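Local coordinates for protein D-ribose pyranase (Bacillus subtilis, PDB 1OGD) that probably interconverts the beta-pyranose and beta-furanose forms of D-ribose, an early step of ribose breakdown, as a decamer built from two pentamers, at residues Asp22-Ala27 with Cys123-Gly128. Sequence-based numbering, arbitrary orientation.
Sequences DKIVIA and CILQAG
Ala127 N donates to Asp22 O at 2.8 Å, with an N-H...O angle of 174°, and so ties Asp22, just ahead of strand 23-27, to the last residue of strand 123-127. Four more backbone bonds continue the antiparallel ladder: Ile24 and Leu125 bond to each other through both N and O, as do Ile26 and Cys123, while Lys23 with Gln126 and Val25 with Ile124 form the non-hydrogen-bonded pairs. CA-H...O contacts fill in between, with Lys23 CA 3.4 Å from Leu125 O.

The side chains sort onto two faces. On one, Ile26 CD1 reaches across to Leu125 CD1 at 3.9 Å and also meets Cys123 SG; Phe51 and Leu58 of helix 51-61 cover this layer. On the other, Val25 CG2 meets Ile124 CG1 at 3.7 Å, and Phe101 and Leu104 of helix 98-104 pack on Ile124. Lys23 continues this second face at the end of the strand pair. Its CB rests 3.7 Å from Ile124 CG2, and the aliphatic chain runs alongside Gln126, pointing the same way. The bend at chi4 (56°) turns NZ back to a hydrogen bond with Thr21 O of its own chain. With an alanine in place of Lys23, CB would stay on Ile124, but Thr21 O would probably be left without its ammonium partner and the stem of Gln126 without its neighbour.

Strands 23-27 and 123-127 are the two central strands of a six-stranded mixed sheet. Asp28 follows the first and Asn122 precedes the second, so the pairing joins segments that lead to ribose-binding residues. With every bond in the ladder made by main-chain groups, it does not depend on polar side chains; the buried aliphatic groups bind the sheet to helices on both faces, whereas Lys23 and Gln126 are partly exposed.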
# COMPACT_ATOMS: atom_id res chain seq x y z
N ASP A 22 25.49 4.46 -10.69
CA ASP A 22 24.21 3.75 -10.80
C ASP A 22 24.16 3.14 -12.20
O ASP A 22 24.79 3.65 -13.13
CB ASP A 22 23.01 4.69 -10.61
CG ASP A 22 22.85 5.15 -9.16
OD1 ASP A 22 23.40 4.50 -8.25
OD2 ASP A 22 22.16 6.16 -8.95
N LYS A 23 23.39 2.07 -12.35
CA LYS A 23 23.30 1.37 -13.62
C LYS A 23 21.88 1.17 -14.14
O LYS A 23 20.94 0.99 -13.37
CB LYS A 23 23.95 -0.00 -13.49
CG LYS A 23 25.37 0.03 -12.95
CD LYS A 23 25.84 -1.37 -12.58
CE LYS A 23 27.26 -1.36 -12.01
NZ LYS A 23 27.40 -0.46 -10.82
N ILE A 24 21.74 1.23 -15.46
CA ILE A 24 20.46 0.97 -16.10
C ILE A 24 20.79 -0.04 -17.19
O ILE A 24 21.93 -0.13 -17.64
CB ILE A 24 19.81 2.23 -16.73
CG1 ILE A 24 20.67 2.77 -17.87
CG2 ILE A 24 19.57 3.29 -15.67
CD1 ILE A 24 19.99 3.89 -18.63
N VAL A 25 19.79 -0.82 -17.60
CA VAL A 25 20.01 -1.84 -18.61
C VAL A 25 19.14 -1.60 -19.84
O VAL A 25 17.98 -1.22 -19.71
CB VAL A 25 19.69 -3.25 -18.04
CG1 VAL A 25 19.96 -4.33 -19.09
CG2 VAL A 25 20.51 -3.50 -16.79
N ILE A 26 19.72 -1.80 -21.02
CA ILE A 26 18.97 -1.68 -22.26
C ILE A 26 18.95 -3.13 -22.71
O ILE A 26 20.00 -3.76 -22.83
CB ILE A 26 19.70 -0.83 -23.32
CG1 ILE A 26 19.84 0.61 -22.81
CG2 ILE A 26 18.89 -0.82 -24.61
CD1 ILE A 26 20.72 1.49 -23.68
N ALA A 27 17.76 -3.68 -22.94
CA ALA A 27 17.67 -5.09 -23.28
C ALA A 27 16.92 -5.41 -24.55
O ALA A 27 16.11 -4.61 -25.03
CB ALA A 27 17.03 -5.84 -22.12
N CYS A 123 22.95 -4.27 -22.91
CA CYS A 123 24.10 -3.60 -22.33
C CYS A 123 23.71 -2.83 -21.08
O CYS A 123 22.57 -2.40 -20.93
CB CYS A 123 24.77 -2.67 -23.34
SG CYS A 123 23.88 -1.16 -23.67
N ILE A 124 24.68 -2.66 -20.19
CA ILE A 124 24.49 -1.92 -18.96
C ILE A 124 25.26 -0.62 -19.08
O ILE A 124 26.45 -0.62 -19.43
CB ILE A 124 25.03 -2.70 -17.74
CG1 ILE A 124 24.12 -3.89 -17.44
CG2 ILE A 124 25.15 -1.78 -16.53
CD1 ILE A 124 24.66 -4.81 -16.35
N LEU A 125 24.59 0.50 -18.82
CA LEU A 125 25.25 1.80 -18.87
C LEU A 125 25.49 2.23 -17.43
O LEU A 125 24.55 2.30 -16.64
CB LEU A 125 24.38 2.83 -19.58
CG LEU A 125 23.94 2.52 -21.01
CD1 LEU A 125 23.12 3.69 -21.54
CD2 LEU A 125 25.15 2.27 -21.89
N GLN A 126 26.75 2.49 -17.09
CA GLN A 126 27.09 2.93 -15.75
C GLN A 126 27.23 4.44 -15.74
O GLN A 126 28.05 5.01 -16.47
CB GLN A 126 28.39 2.27 -15.29
CG GLN A 126 28.63 2.40 -13.79
CD GLN A 126 29.87 1.67 -13.34
OE1 GLN A 126 30.95 2.24 -13.26
NE2 GLN A 126 29.72 0.38 -13.04
N ALA A 127 26.42 5.09 -14.91
CA ALA A 127 26.40 6.55 -14.80
C ALA A 127 27.71 7.19 -14.37
O ALA A 127 28.37 6.74 -13.43
CB ALA A 127 25.29 6.97 -13.85
N GLY A 128 28.09 8.26 -15.06
CA GLY A 128 29.30 8.98 -14.71
C GLY A 128 28.91 10.16 -13.84
O GLY A 128 27.85 10.14 -13.22